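Local coordinates for protein 4-diphosphocytidyl-2C-methyl-D-erythritol synthase (Neisseria gonorrhoeae, PDB 1VGW) that probably catalyses the transfer of a cytidylyl group from CTP to 2-C-methyl-D-erythritol 4-phosphate, the second of six steps to isopentenyl diphosphate by the DXP pathway, at residues Leu108-Asp111 / Ala112-Cys116; Ile189-Glu192 / Ala193-Val196. One frame throughout, in Å; residues are numbered along the deposited sequence.

Contact 1 is the turn that follows strand 106-109, and contact 2 is the start of helix 192-197. Their centres lie about 16 Å apart. They touch where Val109 CG1 packs on Glu192 OE1 at 3.8 Å. Arg84 joins them by charge, with salt bridges to Asp111 of contact 1 and Glu192 of contact 2. Both also meet the second subunit, through Arg114 to its Asp144 and through Asp191 to its Lys147. Lys214, predicted to position the methylerythritol phosphate, is about 4 Å from Arg114 and about 10 Å from Asp191, side chain to side chain. Contact 1 is therefore the nearer of the two to this predicted substrate site.

Contact 1 of 2, residues Leu108-Asp111 / Ala112-Cys116; sequences LVHD and AARCC
Arg114 meets the edge of the His110 ring with its carbonyl oxygen and lies alongside Asp111. His110 precedes the turn, Asp111 opens it and Arg114 closes it. Arg114 CB lies 3.7 Å from His110 NE2. Arg114 CG packs 4.0 Å from Asp111 CB. The chain then runs extended to NE, pointing the same way as the Asp111 side chain. Arg114 CD passes Asp111 OD1 at 3.6 Å. Arg114 NE closes a salt bridge to Asp111 OD1 at 2.9 Å, with an N-H...O angle of 159°. Asp111 OD1 accepts on its anti lone pair, and the two flat groups are nearly coplanar, 22° apart. At the tip, NH2 donates to a water that also gives a weak bond to OD1. NH1 bonds to Asn212 O, and NH2 reaches Asp144 of the second subunit in a salt bridge. Asp111 OD2 pairs with Arg84.

The backbone is held as well. In this type I beta turn Arg114 N bonds to Asp111 O at 3.3 Å. His110 NE2 donates to Arg114 O at 2.9 Å. That oxygen lies in the ring plane and offers a lone pair.

The Asp111 and Arg114 side chains touch Lys214, predicted to position the substrate. The turn lies in the loop that joins strand 106-109 to helix 119-129. His110 packs on helix 36-45, meeting Phe44 edge-to-face, and on strand 169-173. Cys115 and Cys116 touch helix 218-228.

Contact 2 of 2, residues Ile189-Glu192 / Ala193-Val196; sequences ITDE and ASAV
Ser194 OG joins two backbone groups of the loop before its helix. It accepts from Thr190 N at 3.0 Å, with an N-H...O angle of 160°, and donates to Asp191 O at 3.2 Å. The hydroxyl thus has a set direction. Its torsion, chi1 84°, places OG between the backbone N and carbonyl carbon of Ser194, facing the loop. Ile189 covers it from the loop side, with CB 3.4 Å from OG. Farther out, Ile189 CD1 rests on Ala195 CB at 4.1 Å.

Asp191 is the N-cap. Its OD2 takes the bond from Ser194 N at 3.0 Å, met on the anti side but 34° out of the carboxylate plane. The same oxygen forms a salt bridge with Lys147 of the second subunit, while OD1 accepts from Gln170. Glu192 O accepts from Val196 N at 3.2 Å, and weakly from Ala195 N. Glu192 OE1 forms a salt bridge with Arg84.

The Ser194 hydroxyl and the Asp191 cap hold the first turn of helix 192-197 against the loop. An acid at this end would also suit the helix dipole. Because OD2 serves both the helix and Lys147, the cap probably ties helix start to subunit interface.

Contact 1 of 2, residues Leu108-Asp111 / Ala112-Cys116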
ATOM      1  N   LEU B 108     -18.625  -2.952 -14.302  1.00 25.18           N
ATOM      2  CA  LEU B 108     -17.327  -2.757 -13.611  1.00 24.00           C
ATOM      3  C   LEU B 108     -17.365  -1.473 -12.752  1.00 24.89           C
ATOM      4  O   LEU B 108     -17.394  -0.377 -13.345  1.00 26.58           O
ATOM      5  CB  LEU B 108     -16.192  -2.655 -14.611  1.00 16.73           C
ATOM      6  CG  LEU B 108     -15.707  -3.910 -15.309  1.00 24.13           C
ATOM      7  CD1 LEU B 108     -16.709  -4.360 -16.424  1.00 18.88           C
ATOM      8  CD2 LEU B 108     -14.366  -3.682 -15.977  1.00 22.39           C
ATOM      9  N   VAL B 109     -17.509  -1.560 -11.447  1.00 26.17           N
ATOM     10  CA  VAL B 109     -17.628  -0.419 -10.532  1.00 26.70           C
ATOM     11  C   VAL B 109     -16.253   0.137 -10.141  1.00 27.37           C
ATOM     12  O   VAL B 109     -15.448  -0.519  -9.512  1.00 27.65           O
ATOM     13  CB  VAL B 109     -18.475  -0.716  -9.299  1.00 26.02           C
ATOM     14  CG1 VAL B 109     -18.933   0.543  -8.528  1.00 20.49           C
ATOM     15  CG2 VAL B 109     -19.787  -1.469  -9.645  1.00 23.36           C
ATOM     16  N   HIS B 110     -15.927   1.352 -10.610  1.00 27.21           N
ATOM     17  CA  HIS B 110     -14.594   1.919 -10.371  1.00 28.80           C
ATOM     18  C   HIS B 110     -14.596   3.256  -9.626  1.00 26.49           C
ATOM     19  O   HIS B 110     -15.429   4.091  -9.941  1.00 26.00           O
ATOM     20  CB  HIS B 110     -13.886   2.168 -11.707  1.00 26.08           C
ATOM     21  CG  HIS B 110     -12.428   2.456 -11.595  1.00 25.67           C
ATOM     22  ND1 HIS B 110     -11.517   1.539 -11.132  1.00 29.90           N
ATOM     23  CD2 HIS B 110     -11.712   3.568 -11.897  1.00 25.15           C
ATOM     24  CE1 HIS B 110     -10.284   2.077 -11.145  1.00 29.44           C
ATOM     25  NE2 HIS B 110     -10.398   3.303 -11.618  1.00 26.42           N
ATOM     26  N   ASP B 111     -13.666   3.421  -8.693  1.00 27.94           N
ATOM     27  CA  ASP B 111     -13.551   4.717  -7.939  1.00 27.39           C
ATOM     28  C   ASP B 111     -13.150   5.886  -8.862  1.00 26.01           C
ATOM     29  O   ASP B 111     -12.220   5.743  -9.654  1.00 23.39           O
ATOM     30  CB  ASP B 111     -12.423   4.560  -6.931  1.00 26.67           C
ATOM     31  CG  ASP B 111     -12.728   3.722  -5.720  1.00 25.61           C
ATOM     32  OD1 ASP B 111     -11.803   2.996  -5.284  1.00 31.13           O
ATOM     33  OD2 ASP B 111     -13.844   3.754  -5.199  1.00 24.04           O
ATOM     34  N   ALA B 112     -13.803   7.015  -8.800  1.00 27.43           N
ATOM     35  CA  ALA B 112     -13.478   8.228  -9.537  1.00 32.22           C
ATOM     36  C   ALA B 112     -12.067   8.758  -9.286  1.00 35.34           C
ATOM     37  O   ALA B 112     -11.470   9.449 -10.124  1.00 36.25           O
ATOM     38  CB  ALA B 112     -14.439   9.363  -9.090  1.00 36.42           C
ATOM     39  N   ALA B 113     -11.444   8.453  -8.152  1.00 35.79           N
ATOM     40  CA  ALA B 113     -10.112   8.895  -7.865  1.00 37.38           C
ATOM     41  C   ALA B 113      -9.018   7.901  -8.165  1.00 37.71           C
ATOM     42  O   ALA B 113      -7.877   8.207  -7.752  1.00 37.79           O
ATOM     43  CB  ALA B 113      -9.996   9.344  -6.401  1.00 39.04           C
ATOM     44  N   ARG B 114      -9.266   6.754  -8.747  1.00 37.89           N
ATOM     45  CA  ARG B 114      -8.162   5.806  -9.056  1.00 37.93           C
ATOM     46  C   ARG B 114      -7.871   6.024 -10.553  1.00 39.98           C
ATOM     47  O   ARG B 114      -8.297   5.276 -11.440  1.00 38.24           O
ATOM     48  CB  ARG B 114      -8.480   4.387  -8.707  1.00 36.45           C
ATOM     49  CG  ARG B 114      -8.455   3.949  -7.261  1.00 36.01           C
ATOM     50  CD  ARG B 114      -8.688   2.459  -7.068  1.00 36.45           C
ATOM     51  NE  ARG B 114      -9.085   2.110  -5.712  1.00 37.45           N
ATOM     52  CZ  ARG B 114      -8.259   1.686  -4.750  1.00 34.14           C
ATOM     53  NH1 ARG B 114      -6.958   1.543  -4.953  1.00 33.36           N
ATOM     54  NH2 ARG B 114      -8.734   1.361  -3.551  1.00 29.93           N
ATOM     55  N   CYS B 115      -7.049   7.072 -10.806  1.00 38.85           N
ATOM     56  CA  CYS B 115      -6.770   7.493 -12.151  1.00 39.54           C
ATOM     57  C   CYS B 115      -5.542   6.937 -12.792  1.00 39.09           C
ATOM     58  O   CYS B 115      -5.200   7.380 -13.908  1.00 41.52           O
ATOM     59  CB  CYS B 115      -6.812   9.023 -12.306  1.00 46.02           C
ATOM     60  SG  CYS B 115      -5.625   9.948 -11.262  1.00 43.84           S
ATOM     61  N   CYS B 116      -4.881   5.977 -12.210  1.00 38.60           N
ATOM     62  CA  CYS B 116      -3.676   5.396 -12.788  1.00 37.36           C
ATOM     63  C   CYS B 116      -3.821   3.902 -13.008  1.00 37.53           C
ATOM     64  O   CYS B 116      -2.829   3.180 -13.071  1.00 36.70           O
ATOM     65  CB  CYS B 116      -2.484   5.700 -11.857  1.00 40.84           C
ATOM     66  SG  CYS B 116      -2.093   7.500 -11.853  1.00 43.90           S
TER
HETATM   67  O   HOH W   1     -11.627   0.428  -3.131  1.00 29.20           O

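Contact 2 of 2, residues Ile189-Glu192 / Ala193-Val196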
ATOM      1  N   ILE B 189     -21.932  -4.104   5.381  1.00 57.94           N
ATOM      2  CA  ILE B 189     -21.000  -4.406   4.318  1.00 53.79           C
ATOM      3  C   ILE B 189     -20.074  -3.236   3.974  1.00 49.70           C
ATOM      4  O   ILE B 189     -20.345  -2.094   4.371  1.00 51.20           O
ATOM      5  CB  ILE B 189     -21.766  -4.747   3.009  1.00 56.49           C
ATOM      6  CG1 ILE B 189     -22.488  -3.484   2.506  1.00 53.75           C
ATOM      7  CG2 ILE B 189     -22.755  -5.874   3.194  1.00 55.68           C
ATOM      8  CD1 ILE B 189     -22.249  -3.222   1.037  1.00 53.38           C
ATOM      9  N   THR B 190     -19.028  -3.479   3.190  1.00 43.13           N
ATOM     10  CA  THR B 190     -18.121  -2.407   2.781  1.00 37.29           C
ATOM     11  C   THR B 190     -18.057  -2.249   1.262  1.00 34.03           C
ATOM     12  O   THR B 190     -18.743  -1.358   0.754  1.00 32.16           O
ATOM     13  CB  THR B 190     -16.709  -2.590   3.338  1.00 38.86           C
ATOM     14  OG1 THR B 190     -16.330  -3.971   3.177  1.00 37.85           O
ATOM     15  CG2 THR B 190     -16.652  -2.221   4.827  1.00 35.89           C
ATOM     16  N   ASP B 191     -17.233  -2.996   0.543  1.00 29.11           N
ATOM     17  CA  ASP B 191     -17.141  -2.908  -0.903  1.00 29.80           C
ATOM     18  C   ASP B 191     -18.215  -3.752  -1.632  1.00 29.65           C
ATOM     19  O   ASP B 191     -19.055  -4.367  -0.958  1.00 28.40           O
ATOM     20  CB  ASP B 191     -15.744  -3.275  -1.397  1.00 26.99           C
ATOM     21  CG  ASP B 191     -15.266  -4.653  -1.129  1.00 26.82           C
ATOM     22  OD1 ASP B 191     -14.124  -5.078  -1.438  1.00 27.04           O
ATOM     23  OD2 ASP B 191     -15.998  -5.459  -0.541  1.00 34.15           O
ATOM     24  N   GLU B 192     -18.253  -3.697  -2.986  1.00 27.03           N
ATOM     25  CA  GLU B 192     -19.278  -4.466  -3.699  1.00 27.61           C
ATOM     26  C   GLU B 192     -19.078  -5.978  -3.476  1.00 26.27           C
ATOM     27  O   GLU B 192     -20.095  -6.639  -3.233  1.00 26.92           O
ATOM     28  CB  GLU B 192     -19.441  -4.165  -5.173  1.00 25.44           C
ATOM     29  CG  GLU B 192     -20.004  -2.806  -5.541  1.00 25.10           C
ATOM     30  CD  GLU B 192     -19.052  -1.645  -5.199  1.00 30.26           C
ATOM     31  OE1 GLU B 192     -19.534  -0.527  -4.914  1.00 28.43           O
ATOM     32  OE2 GLU B 192     -17.809  -1.794  -5.200  1.00 26.57           O
ATOM     33  N   ALA B 193     -17.881  -6.492  -3.504  1.00 22.22           N
ATOM     34  CA  ALA B 193     -17.603  -7.879  -3.254  1.00 24.35           C
ATOM     35  C   ALA B 193     -18.213  -8.370  -1.959  1.00 28.05           C
ATOM     36  O   ALA B 193     -18.851  -9.425  -1.906  1.00 31.38           O
ATOM     37  CB  ALA B 193     -16.116  -8.183  -3.307  1.00 20.28           C
ATOM     38  N   SER B 194     -18.102  -7.621  -0.859  1.00 30.64           N
ATOM     39  CA  SER B 194     -18.633  -8.078   0.414  1.00 30.40           C
ATOM     40  C   SER B 194     -20.141  -8.222   0.390  1.00 28.23           C
ATOM     41  O   SER B 194     -20.688  -8.964   1.215  1.00 28.54           O
ATOM     42  CB  SER B 194     -18.137  -7.212   1.586  1.00 30.89           C
ATOM     43  OG  SER B 194     -18.940  -6.059   1.748  1.00 25.91           O
ATOM     44  N   ALA B 195     -20.876  -7.475  -0.413  1.00 27.44           N
ATOM     45  CA  ALA B 195     -22.324  -7.700  -0.542  1.00 28.57           C
ATOM     46  C   ALA B 195     -22.576  -8.948  -1.428  1.00 28.78           C
ATOM     47  O   ALA B 195     -23.526  -9.690  -1.189  1.00 30.54           O
ATOM     48  CB  ALA B 195     -23.086  -6.559  -1.144  1.00 28.44           C
ATOM     49  N   VAL B 196     -21.722  -9.214  -2.394  1.00 28.02           N
ATOM     50  CA  VAL B 196     -21.890 -10.431  -3.191  1.00 29.18           C
ATOM     51  C   VAL B 196     -21.613 -11.653  -2.318  1.00 29.16           C
ATOM     52  O   VAL B 196     -22.416 -12.584  -2.329  1.00 26.88           O
ATOM     53  CB  VAL B 196     -21.093 -10.398  -4.490  1.00 27.14           C
ATOM     54  CG1 VAL B 196     -20.994 -11.770  -5.157  1.00 28.88           C
ATOM     55  CG2 VAL B 196     -21.803  -9.470  -5.515  1.00 28.52           C
TER